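Local atomic coordinates of putative polyketide synthase (Brevibacillus brevis, PDB entry 6HP2), a protein that serves as the O-methyltransferase domain of a trans-AT polyketide synthase, binds S-adenosyl-L-homocysteine, and probably takes part in making the antibiotic bacillaene. Residues 69-72 with 73-76; 261-264 with 265-268; 318-321 with 322-325. All coordinates share one frame; numbering follows the deposited sequence.

Interaction 1 of 3, residues 69-72 with 73-76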
loop_
_atom_site.group_PDB
_atom_site.type_symbol
_atom_site.label_atom_id
_atom_site.label_comp_id
_atom_site.label_asym_id
_atom_site.label_seq_id
_atom_site.Cartn_x
_atom_site.Cartn_y
_atom_site.Cartn_z
ATOM N N TYR A 69 -20.305 -12.265 7.327
ATOM C CA TYR A 69 -19.786 -12.762 6.045
ATOM C C TYR A 69 -18.339 -13.218 6.184
ATOM O O TYR A 69 -17.452 -12.743 5.482
ATOM C CB TYR A 69 -19.930 -11.710 4.954
ATOM C CG TYR A 69 -21.349 -11.206 4.711
ATOM C CD1 TYR A 69 -22.294 -11.980 4.040
ATOM C CD2 TYR A 69 -21.736 -9.945 5.165
ATOM C CE1 TYR A 69 -23.587 -11.512 3.834
ATOM C CE2 TYR A 69 -23.019 -9.470 4.956
ATOM C CZ TYR A 69 -23.938 -10.253 4.292
ATOM O OH TYR A 69 -25.193 -9.779 4.078
ATOM N N PRO A 70 -18.087 -14.243 6.999
ATOM C CA PRO A 70 -16.699 -14.621 7.224
ATOM C C PRO A 70 -16.048 -15.237 5.992
ATOM O O PRO A 70 -14.855 -15.086 5.801
ATOM C CB PRO A 70 -16.795 -15.623 8.379
ATOM C CG PRO A 70 -18.175 -16.130 8.312
ATOM C CD PRO A 70 -19.016 -14.961 7.881
ATOM N N LEU A 71 -16.781 -16.016 5.206
ATOM C CA LEU A 71 -16.173 -16.733 4.097
ATOM C C LEU A 71 -15.981 -15.814 2.900
ATOM O O LEU A 71 -14.985 -15.932 2.146
ATOM C CB LEU A 71 -17.045 -17.937 3.703
ATOM C CG LEU A 71 -17.141 -19.061 4.742
ATOM C CD1 LEU A 71 -18.094 -20.127 4.261
ATOM C CD2 LEU A 71 -15.734 -19.614 4.945
ATOM N N GLU A 72 -16.922 -14.892 2.716
ATOM C CA GLU A 72 -16.719 -13.844 1.735
ATOM C C GLU A 72 -15.530 -12.993 2.121
ATOM O O GLU A 72 -14.759 -12.537 1.252
ATOM C CB GLU A 72 -17.976 -12.997 1.567
ATOM C CG GLU A 72 -19.195 -13.707 1.032
ATOM C CD GLU A 72 -20.013 -14.482 2.102
ATOM O OE1 GLU A 72 -19.641 -14.484 3.296
ATOM O OE2 GLU A 72 -21.012 -15.101 1.708
ATOM N N ARG A 73 -15.333 -12.801 3.426
ATOM C CA ARG A 73 -14.197 -12.020 3.865
ATOM C C ARG A 73 -12.899 -12.773 3.610
ATOM O O ARG A 73 -11.857 -12.151 3.375
ATOM C CB ARG A 73 -14.339 -11.659 5.354
ATOM C CG ARG A 73 -13.278 -10.646 5.853
ATOM C CD ARG A 73 -13.433 -9.266 5.222
ATOM N NE ARG A 73 -12.354 -8.313 5.527
ATOM C CZ ARG A 73 -11.110 -8.384 5.039
ATOM N NH1 ARG A 73 -10.753 -9.392 4.258
ATOM N NH2 ARG A 73 -10.202 -7.459 5.344
ATOM N N GLU A 74 -12.946 -14.106 3.616
ATOM C CA GLU A 74 -11.787 -14.897 3.206
ATOM C C GLU A 74 -11.475 -14.693 1.730
ATOM O O GLU A 74 -10.301 -14.684 1.340
ATOM C CB GLU A 74 -12.033 -16.380 3.524
ATOM C CG GLU A 74 -10.922 -17.336 3.265
ATOM C CD GLU A 74 -11.374 -18.796 3.446
ATOM O OE1 GLU A 74 -11.289 -19.580 2.473
ATOM O OE2 GLU A 74 -11.832 -19.153 4.559
ATOM N N MET A 75 -12.499 -14.534 0.894
ATOM C CA MET A 75 -12.268 -14.271 -0.532
ATOM C C MET A 75 -11.533 -12.957 -0.708
ATOM O O MET A 75 -10.626 -12.822 -1.546
ATOM C CB MET A 75 -13.581 -14.210 -1.324
ATOM C CG MET A 75 -14.209 -15.512 -1.673
ATOM S SD MET A 75 -15.934 -15.257 -2.253
ATOM C CE MET A 75 -15.661 -14.360 -3.716
ATOM N N VAL A 76 -11.944 -11.965 0.063
ATOM C CA VAL A 76 -11.338 -10.640 0.019
ATOM C C VAL A 76 -9.903 -10.727 0.462
ATOM O O VAL A 76 -8.995 -10.190 -0.190
ATOM C CB VAL A 76 -12.141 -9.640 0.884
ATOM C CG1 VAL A 76 -11.429 -8.324 0.969
ATOM C CG2 VAL A 76 -13.549 -9.466 0.242
#
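Arg73 opens the second half of this helix start by giving its backbone N to Tyr69 O at 3.0 Å, closing the first helical turn on the N-cap residue. The helical backbone also sets Arg73 CB 3.3 Å from Tyr69 O. Beyond CB, the CG stands anti to the backbone N (chi1 -171°), and a bend at chi2 helps carry the guanidinium away from residues 69-72. Arg73 NH1 makes a weak hydrogen bond to Gln80 OE1, about two turns further along the helix, and the Arg73 side chain touches Ile63. Glu74 N binds Pro70 O at 3.1 Å; proline suits the first helical position, where its missing N-H costs no bond. The Glu74 side chain runs alongside that of Leu71, pointing the same way, with Glu74 OE2 3.9 Å from Leu71 CD2. Glu74 is poorly ordered, and its OE2 has a long, weak ion pair with Arg337. Met75 N bonds to Leu71 O at 3.1 Å, and the Met75 side chain, whose end leads away from residues 69-72, touches Phe57. Last comes Val76, the buried member of the set: its N reaches O of Glu72, an acid probably favoured by the helix dipole, at 3.1 Å with the straightest N-H of the four (155°), and Val76 CG2 lies 3.5 Å from the same oxygen. Compact and branched, this valine fits against Met59, Phe57 and Cys48. The arrangement is that of the N-terminal first turns of an alpha-helix, with Tyr69 at the N-cap and proline at the first helical position; this helix, 70-88, further on supplies Arg84 to the S-adenosyl-L-homocysteine site.

Interaction 2 of 3, residues 261-264 with 265-268; sequences LPKA and VQDL
Leu261 and Val265 form the close apolar part of this helix start, Leu261 CD1 meeting Val265 CG1 at 3.7 Å as the two side chains slant across each other. Leu261 CG is anti to its carbonyl carbon (chi1 -56°), which sends the isobutyl group forward over the first turn. Both residues also rest on Leu64 of helix 59-64, so branched aliphatic groups are the natural choice here. The backbone beside them has short bonds: Gln266 N binds the carbonyl O of Pro262, the N-cap residue, at 2.7 Å and almost in line with the carbonyl. Asp267 N is shared, donating to Lys263 O at 2.7 Å and to Ala264 O at 3.0 Å, the second from well above the carbonyl plane. These bonds begin helix 263-281, which belongs to the connection between strands 233-240 and 284-293 of the mixed sheet of this Rossmann-like methyltransferase. The next i to i+4 bond, Leu268 N to Ala264 O, is weak at 3.4 Å. The solvent side is looser too. There Lys263 and Asp267, one turn apart, make a salt bridge with Lys263 NZ 3.5 Å from Asp267 OD1. The lysine bends at chi2 (60°) and lays its methylenes by the carboxylate, Lys263 CE coming within 3.4 Å of Asp267 OD1. Long and flexible, lysine can span the turn, and both residues are exposed.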
loop_
_atom_site.group_PDB
_atom_site.type_symbol
_atom_site.label_atom_id
_atom_site.label_comp_id
_atom_site.label_asym_id
_atom_site.label_seq_id
_atom_site.Cartn_x
_atom_site.Cartn_y
_atom_site.Cartn_z
ATOM N N LEU A 261 -26.874 2.441 8.279
ATOM C CA LEU A 261 -25.865 2.054 9.253
ATOM C C LEU A 261 -25.628 3.214 10.210
ATOM O O LEU A 261 -25.862 4.381 9.853
ATOM C CB LEU A 261 -24.529 1.685 8.586
ATOM C CG LEU A 261 -24.606 0.589 7.544
ATOM C CD1 LEU A 261 -23.217 0.329 6.953
ATOM C CD2 LEU A 261 -25.205 -0.668 8.158
ATOM N N PRO A 262 -25.165 2.934 11.426
ATOM C CA PRO A 262 -24.907 4.017 12.379
ATOM C C PRO A 262 -23.984 5.051 11.757
ATOM O O PRO A 262 -23.064 4.718 10.982
ATOM C CB PRO A 262 -24.255 3.299 13.577
ATOM C CG PRO A 262 -24.780 1.894 13.499
ATOM C CD PRO A 262 -24.980 1.593 12.030
ATOM N N LYS A 263 -24.168 6.304 12.177
ATOM C CA LYS A 263 -23.297 7.378 11.704
ATOM C C LYS A 263 -21.821 6.987 11.798
ATOM O O LYS A 263 -21.079 7.102 10.822
ATOM C CB LYS A 263 -23.569 8.650 12.501
ATOM C CG LYS A 263 -22.870 9.882 11.997
ATOM C CD LYS A 263 -23.293 10.187 10.566
ATOM C CE LYS A 263 -22.807 11.559 10.117
ATOM N NZ LYS A 263 -23.007 11.753 8.649
ATOM N N ALA A 264 -21.383 6.498 12.961
ATOM C CA ALA A 264 -19.983 6.140 13.133
ATOM C C ALA A 264 -19.520 5.215 12.013
ATOM O O ALA A 264 -18.581 5.534 11.272
ATOM C CB ALA A 264 -19.767 5.484 14.488
ATOM N N VAL A 265 -20.196 4.068 11.867
ATOM C CA VAL A 265 -19.900 3.134 10.785
ATOM C C VAL A 265 -19.959 3.833 9.433
ATOM O O VAL A 265 -19.111 3.602 8.555
ATOM C CB VAL A 265 -20.871 1.939 10.841
ATOM C CG1 VAL A 265 -20.703 1.053 9.581
ATOM C CG2 VAL A 265 -20.673 1.147 12.072
ATOM N N GLN A 266 -20.960 4.698 9.243
ATOM C CA GLN A 266 -21.151 5.385 7.966
ATOM C C GLN A 266 -19.996 6.330 7.658
ATOM O O GLN A 266 -19.647 6.523 6.490
ATOM C CB GLN A 266 -22.486 6.148 8.006
ATOM C CG GLN A 266 -22.945 6.771 6.751
ATOM C CD GLN A 266 -24.327 7.392 6.883
ATOM O OE1 GLN A 266 -25.067 7.095 7.827
ATOM N NE2 GLN A 266 -24.690 8.249 5.929
ATOM N N ASP A 267 -19.376 6.909 8.685
ATOM C CA ASP A 267 -18.359 7.927 8.452
ATOM C C ASP A 267 -17.048 7.320 7.968
ATOM O O ASP A 267 -16.353 7.923 7.147
ATOM C CB ASP A 267 -18.124 8.733 9.730
ATOM C CG ASP A 267 -19.239 9.719 10.012
ATOM O OD1 ASP A 267 -19.859 10.205 9.037
ATOM O OD2 ASP A 267 -19.496 10.006 11.208
ATOM N N LEU A 268 -16.682 6.137 8.469
ATOM C CA LEU A 268 -15.390 5.563 8.129
ATOM C C LEU A 268 -15.353 4.979 6.716
ATOM O O LEU A 268 -14.281 4.945 6.095
ATOM C CB LEU A 268 -15.008 4.480 9.138
ATOM C CG LEU A 268 -15.880 3.235 9.291
ATOM C CD1 LEU A 268 -15.662 2.273 8.175
ATOM C CD2 LEU A 268 -15.626 2.535 10.662
#

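Interaction 3 of 3, residues 318-321 with 322-325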
loop_
_atom_site.group_PDB
_atom_site.type_symbol
_atom_site.label_atom_id
_atom_site.label_comp_id
_atom_site.label_asym_id
_atom_site.label_seq_id
_atom_site.Cartn_x
_atom_site.Cartn_y
_atom_site.Cartn_z
ATOM N N GLU A 318 -1.264 -8.243 -16.322
ATOM C CA GLU A 318 -0.028 -8.646 -16.997
ATOM C C GLU A 318 1.046 -8.944 -15.974
ATOM O O GLU A 318 1.752 -9.951 -16.093
ATOM C CB GLU A 318 0.449 -7.567 -17.976
ATOM C CG GLU A 318 1.795 -7.861 -18.634
ATOM C CD GLU A 318 2.371 -6.654 -19.389
ATOM O OE1 GLU A 318 1.590 -5.901 -20.023
ATOM O OE2 GLU A 318 3.601 -6.454 -19.330
ATOM N N ALA A 319 1.182 -8.074 -14.961
ATOM C CA ALA A 319 2.126 -8.311 -13.871
ATOM C C ALA A 319 1.769 -9.553 -13.054
ATOM O O ALA A 319 2.664 -10.303 -12.618
ATOM C CB ALA A 319 2.178 -7.085 -12.966
ATOM N N LEU A 320 0.480 -9.741 -12.765
ATOM C CA LEU A 320 0.036 -10.930 -12.046
ATOM C C LEU A 320 0.365 -12.191 -12.830
ATOM O O LEU A 320 0.887 -13.165 -12.279
ATOM C CB LEU A 320 -1.471 -10.850 -11.799
ATOM C CG LEU A 320 -2.187 -12.016 -11.173
ATOM C CD1 LEU A 320 -1.640 -12.353 -9.755
ATOM C CD2 LEU A 320 -3.711 -11.704 -11.128
ATOM N N ALA A 321 0.068 -12.187 -14.133
ATOM C CA ALA A 321 0.345 -13.364 -14.953
ATOM C C ALA A 321 1.851 -13.622 -15.067
ATOM O O ALA A 321 2.300 -14.780 -15.118
ATOM C CB ALA A 321 -0.303 -13.171 -16.321
ATOM N N GLU A 322 2.641 -12.557 -15.121
ATOM C CA GLU A 322 4.098 -12.711 -15.135
ATOM C C GLU A 322 4.571 -13.341 -13.833
ATOM O O GLU A 322 5.394 -14.242 -13.817
ATOM C CB GLU A 322 4.780 -11.354 -15.342
ATOM C CG GLU A 322 6.317 -11.406 -15.395
ATOM C CD GLU A 322 6.963 -10.036 -15.317
ATOM O OE1 GLU A 322 7.801 -9.730 -16.177
ATOM O OE2 GLU A 322 6.665 -9.263 -14.389
ATOM N N MET A 323 4.079 -12.856 -12.704
ATOM C CA MET A 323 4.414 -13.486 -11.423
ATOM C C MET A 323 4.081 -14.967 -11.384
ATOM O O MET A 323 4.922 -15.795 -11.019
ATOM C CB MET A 323 3.696 -12.738 -10.278
ATOM C CG MET A 323 4.038 -13.296 -8.955
ATOM S SD MET A 323 3.126 -12.539 -7.594
ATOM C CE MET A 323 1.659 -13.512 -7.831
ATOM N N ILE A 324 2.852 -15.325 -11.719
ATOM C CA ILE A 324 2.461 -16.735 -11.700
ATOM C C ILE A 324 3.335 -17.555 -12.639
ATOM O O ILE A 324 3.780 -18.659 -12.299
ATOM C CB ILE A 324 0.966 -16.868 -12.048
ATOM C CG1 ILE A 324 0.119 -16.211 -10.940
ATOM C CG2 ILE A 324 0.583 -18.312 -12.270
ATOM C CD1 ILE A 324 -1.342 -16.075 -11.313
ATOM N N ASN A 325 3.598 -17.034 -13.821
ATOM C CA ASN A 325 4.438 -17.753 -14.772
ATOM C C ASN A 325 5.880 -17.908 -14.281
ATOM O O ASN A 325 6.516 -18.903 -14.595
ATOM C CB ASN A 325 4.434 -17.020 -16.118
ATOM C CG ASN A 325 5.242 -17.743 -17.179
ATOM O OD1 ASN A 325 6.241 -17.231 -17.686
ATOM N ND2 ASN A 325 4.814 -18.955 -17.509
HETATM O O HOH W 1 5.423 -9.517 -12.000
#
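Ala319 O is gripped twice: Met323 N donates to it at 2.9 Å with a nearly straight N-H (167°), and a water donates to it at 2.9 Å. The same water gives its other hydrogen to Glu322 OE2 at 2.7 Å, tying the glutamate back to the preceding turn. Glu322 can reach it because its CG is anti to the backbone N (chi1 -179°) and the chain stays extended. Glu318 forms a salt bridge with Arg314, which has a long, weak ion pair with Glu322 as well and probably eases the proximity of the two acids. On the apolar side Leu320 is the hub. Its CD1 lies 4.0 Å from Met323 CE, the methyl that the turn about the last torsion brings round, and also 4.0 Å from Ile324 CD1, whose side chain runs beside that of Leu320. Buried Leu320 and Met323, with Ala319, small enough to let the backbone come close, form the face toward helix 70-88, touching Glu82, Gln85 and Val86; Ile324 is an exposed residue at its border. Regular i to i+4 bonds, this apolar face and acids on the outer side mark 316-326 as an amphipathic alpha-helix.

Interactions 1 and 2 are helix beginnings, interaction 3 lies within a helix, and two helices connect them. Helix 59-64 touches both interaction 1 and interaction 2, whose nearest atoms are about 10 Å apart (centres 21 Å). Helix 70-88 begins with interaction 1 and, farther along, packs against the apolar face of interaction 3; the nearest atoms of interactions 1 and 3 are about 12 Å apart. Interactions 2 and 3 are the most distant pair, with centres 38 Å apart. The ligand lies near but touches none of them: the side chains of Arg73 and Leu268 are about 9 and 12 Å from S-adenosyl-L-homocysteine, and that of Met323 about 9 Å from the side chain of the ligand-binding Arg84.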